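PDB 5XIO: proline-tRNA synthetase class II aaRS (Ybak RNA binding domain plus tRNA synthetase) from Cryptosporidium parvum, which probably catalyses the ATP-dependent attachment of L-proline to tRNA(Pro), releasing AMP and diphosphate. Local coordinates for residues S406-D411 with Q422-I427. Sequence-based numbering, arbitrary orientation.
Sequences SIIRVD and QKKMVI
I407, I408 and R409 pair in parallel register with M425, V426 and I427, the short strand axes approaching to 4.6 Å at 37°. Strands 407-409 and 425-430 belong to a beta-alpha-beta unit, joined through helix 416-421, in the C-terminal zinc-containing part of this prolyl-tRNA synthetase. Four backbone hydrogen bonds alternate across the ladder: M425 N to S406 O (3.0 Å), I408 N to M425 O, I427 N to I408 O and V410 N to I427 O. V426 also bonds through its backbone to F494 of strand 490-495, so 425-430 has a neighbour at each edge.

Beta-branched isoleucine and valine suit these extended strands. On the face shared by I407, R409, M425 and I427, both isoleucines also touch L493 of the neighbouring strand 490-495. I427 turns CG1 away from its backbone N (chi1 -171°), which places CG2 3.8 Å from I407 CG2. M425, unbranched, bends at chi3 to bring CE within 3.9 Å of I407 CG1. On the opposite face, with I408, V426 packs on T419 and meets V410 just past the strand end, CG2 to CG2 at 4.3 Å. Lysine's long chain lets K424 lie along S406 while its ammonium reaches E405 O. R409, extended from CG to NE, forms a salt bridge with D411: NE meets the syn lone pair of OD2 at 3.2 Å, a bent bond with OD2 23° off the guanidinium plane.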
ATOM      1  N   SER A 406     -22.359 -28.284   9.486  1.00 40.14           N
ATOM      2  CA  SER A 406     -22.033 -27.683  10.770  1.00 40.16           C
ATOM      3  C   SER A 406     -23.078 -26.803  11.420  1.00 36.90           C
ATOM      4  O   SER A 406     -22.793 -26.227  12.476  1.00 34.50           O
ATOM      5  CB  SER A 406     -20.793 -26.817  10.626  1.00 37.30           C
ATOM      6  OG  SER A 406     -19.838 -27.489   9.871  1.00 38.75           O
ATOM      7  N   ILE A 407     -24.260 -26.661  10.838  1.00 37.59           N
ATOM      8  CA  ILE A 407     -25.282 -25.794  11.496  1.00 41.22           C
ATOM      9  C   ILE A 407     -26.485 -26.594  11.932  1.00 40.24           C
ATOM     10  O   ILE A 407     -27.208 -27.129  11.098  1.00 49.43           O
ATOM     11  CB  ILE A 407     -25.734 -24.623  10.606  1.00 41.25           C
ATOM     12  CG1 ILE A 407     -24.593 -23.618  10.408  1.00 42.29           C
ATOM     13  CG2 ILE A 407     -26.940 -23.926  11.215  1.00 42.76           C
ATOM     14  CD1 ILE A 407     -24.646 -22.846   9.088  1.00 42.69           C
ATOM     15  N   ILE A 408     -26.720 -26.651  13.242  1.00 41.30           N
ATOM     16  CA  ILE A 408     -27.786 -27.486  13.786  1.00 38.08           C
ATOM     17  C   ILE A 408     -28.881 -26.708  14.475  1.00 36.05           C
ATOM     18  O   ILE A 408     -28.660 -25.966  15.404  1.00 35.68           O
ATOM     19  CB  ILE A 408     -27.207 -28.553  14.709  1.00 43.28           C
ATOM     20  CG1 ILE A 408     -26.318 -29.508  13.850  1.00 45.69           C
ATOM     21  CG2 ILE A 408     -28.344 -29.255  15.478  1.00 42.73           C
ATOM     22  CD1 ILE A 408     -26.374 -30.963  14.273  1.00 51.02           C
ATOM     23  N   ARG A 409     -30.099 -26.881  14.002  1.00 39.38           N
ATOM     24  CA  ARG A 409     -31.218 -26.264  14.653  1.00 41.36           C
ATOM     25  C   ARG A 409     -31.576 -26.966  15.975  1.00 41.73           C
ATOM     26  O   ARG A 409     -31.719 -28.191  16.030  1.00 46.47           O
ATOM     27  CB  ARG A 409     -32.418 -26.222  13.741  1.00 41.29           C
ATOM     28  CG  ARG A 409     -33.599 -25.498  14.390  1.00 41.35           C
ATOM     29  CD  ARG A 409     -34.893 -26.018  13.796  1.00 43.28           C
ATOM     30  NE  ARG A 409     -36.029 -25.247  14.271  1.00 51.78           N
ATOM     31  CZ  ARG A 409     -37.151 -25.034  13.577  1.00 54.57           C
ATOM     32  NH1 ARG A 409     -37.313 -25.559  12.353  1.00 51.63           N
ATOM     33  NH2 ARG A 409     -38.113 -24.277  14.118  1.00 55.04           N
ATOM     34  N   VAL A 410     -31.706 -26.152  17.021  1.00 45.01           N
ATOM     35  CA  VAL A 410     -32.137 -26.545  18.351  1.00 46.60           C
ATOM     36  C   VAL A 410     -33.256 -25.595  18.797  1.00 49.24           C
ATOM     37  O   VAL A 410     -33.233 -24.409  18.462  1.00 60.84           O
ATOM     38  CB  VAL A 410     -30.952 -26.437  19.313  1.00 49.04           C
ATOM     39  CG1 VAL A 410     -31.337 -26.928  20.678  1.00 62.19           C
ATOM     40  CG2 VAL A 410     -29.820 -27.298  18.827  1.00 52.08           C
ATOM     41  N   ASP A 411     -34.249 -26.095  19.518  1.00 48.60           N
ATOM     42  CA  ASP A 411     -35.317 -25.228  20.055  1.00 51.53           C
ATOM     43  C   ASP A 411     -35.356 -25.135  21.561  1.00 45.45           C
ATOM     44  O   ASP A 411     -36.180 -24.417  22.080  1.00 48.73           O
ATOM     45  CB  ASP A 411     -36.689 -25.620  19.510  1.00 51.61           C
ATOM     46  CG  ASP A 411     -36.677 -25.704  17.999  1.00 57.52           C
ATOM     47  OD1 ASP A 411     -36.207 -26.731  17.493  1.00 58.16           O
ATOM     48  OD2 ASP A 411     -37.079 -24.742  17.304  1.00 70.27           O
ATOM     49  N   GLN A 422     -19.750 -31.671  19.440  1.00 48.57           N
ATOM     50  CA  GLN A 422     -19.499 -32.265  18.118  1.00 51.27           C
ATOM     51  C   GLN A 422     -18.767 -31.245  17.201  1.00 46.37           C
ATOM     52  O   GLN A 422     -18.675 -31.431  16.018  1.00 40.06           O
ATOM     53  CB  GLN A 422     -20.820 -32.741  17.467  1.00 58.64           C
ATOM     54  CG  GLN A 422     -21.526 -33.960  18.107  1.00 66.23           C
ATOM     55  CD  GLN A 422     -23.074 -33.984  17.921  1.00 81.04           C
ATOM     56  OE1 GLN A 422     -23.645 -33.652  16.847  1.00 73.47           O
ATOM     57  NE2 GLN A 422     -23.764 -34.372  18.995  1.00 92.38           N
ATOM     58  N   LYS A 423     -18.282 -30.140  17.746  1.00 47.65           N
ATOM     59  CA  LYS A 423     -17.712 -29.065  16.943  1.00 45.90           C
ATOM     60  C   LYS A 423     -18.701 -28.341  15.981  1.00 44.76           C
ATOM     61  O   LYS A 423     -18.362 -28.130  14.787  1.00 41.27           O
ATOM     62  CB  LYS A 423     -16.497 -29.606  16.170  1.00 46.65           C
ATOM     63  CG  LYS A 423     -15.357 -29.925  17.101  1.00 48.26           C
ATOM     64  CD  LYS A 423     -14.212 -30.616  16.386  1.00 55.59           C
ATOM     65  CE  LYS A 423     -12.904 -30.452  17.176  1.00 56.49           C
ATOM     66  NZ  LYS A 423     -12.379 -31.785  17.544  1.00 57.92           N
ATOM     67  N   LYS A 424     -19.878 -27.921  16.479  1.00 38.58           N
ATOM     68  CA  LYS A 424     -20.875 -27.239  15.595  1.00 38.81           C
ATOM     69  C   LYS A 424     -21.403 -25.933  16.096  1.00 35.95           C
ATOM     70  O   LYS A 424     -21.113 -25.507  17.205  1.00 39.74           O
ATOM     71  CB  LYS A 424     -22.097 -28.122  15.250  1.00 40.65           C
ATOM     72  CG  LYS A 424     -21.745 -29.579  15.135  1.00 45.04           C
ATOM     73  CD  LYS A 424     -22.117 -30.204  13.826  1.00 45.58           C
ATOM     74  CE  LYS A 424     -21.428 -31.540  13.758  1.00 44.41           C
ATOM     75  NZ  LYS A 424     -21.515 -31.963  12.357  1.00 55.58           N
ATOM     76  N   MET A 425     -22.198 -25.293  15.232  1.00 35.85           N
ATOM     77  CA  MET A 425     -22.824 -24.034  15.520  1.00 30.26           C
ATOM     78  C   MET A 425     -24.244 -24.367  15.737  1.00 32.65           C
ATOM     79  O   MET A 425     -24.695 -25.390  15.299  1.00 32.15           O
ATOM     80  CB  MET A 425     -22.749 -23.119  14.327  1.00 32.56           C
ATOM     81  CG  MET A 425     -21.346 -22.693  13.985  1.00 38.13           C
ATOM     82  SD  MET A 425     -21.176 -21.221  12.956  1.00 40.52           S
ATOM     83  CE  MET A 425     -21.216 -21.955  11.301  1.00 40.27           C
ATOM     84  N   VAL A 426     -24.965 -23.446  16.357  1.00 33.02           N
ATOM     85  CA  VAL A 426     -26.290 -23.672  16.736  1.00 32.44           C
ATOM     86  C   VAL A 426     -27.180 -22.581  16.118  1.00 33.75           C
ATOM     87  O   VAL A 426     -26.869 -21.373  16.200  1.00 32.73           O
ATOM     88  CB  VAL A 426     -26.354 -23.693  18.278  1.00 34.12           C
ATOM     89  CG1 VAL A 426     -27.687 -23.197  18.800  1.00 37.07           C
ATOM     90  CG2 VAL A 426     -26.135 -25.087  18.784  1.00 34.69           C
ATOM     91  N   ILE A 427     -28.305 -22.989  15.522  1.00 32.41           N
ATOM     92  CA  ILE A 427     -29.297 -21.995  15.175  1.00 36.14           C
ATOM     93  C   ILE A 427     -30.504 -22.213  16.074  1.00 36.17           C
ATOM     94  O   ILE A 427     -30.954 -23.318  16.231  1.00 40.09           O
ATOM     95  CB  ILE A 427     -29.576 -21.903  13.661  1.00 37.77           C
ATOM     96  CG1 ILE A 427     -30.467 -20.697  13.387  1.00 40.31           C
ATOM     97  CG2 ILE A 427     -30.140 -23.213  13.110  1.00 40.76           C
ATOM     98  CD1 ILE A 427     -30.360 -20.148  11.986  1.00 43.75           C
TER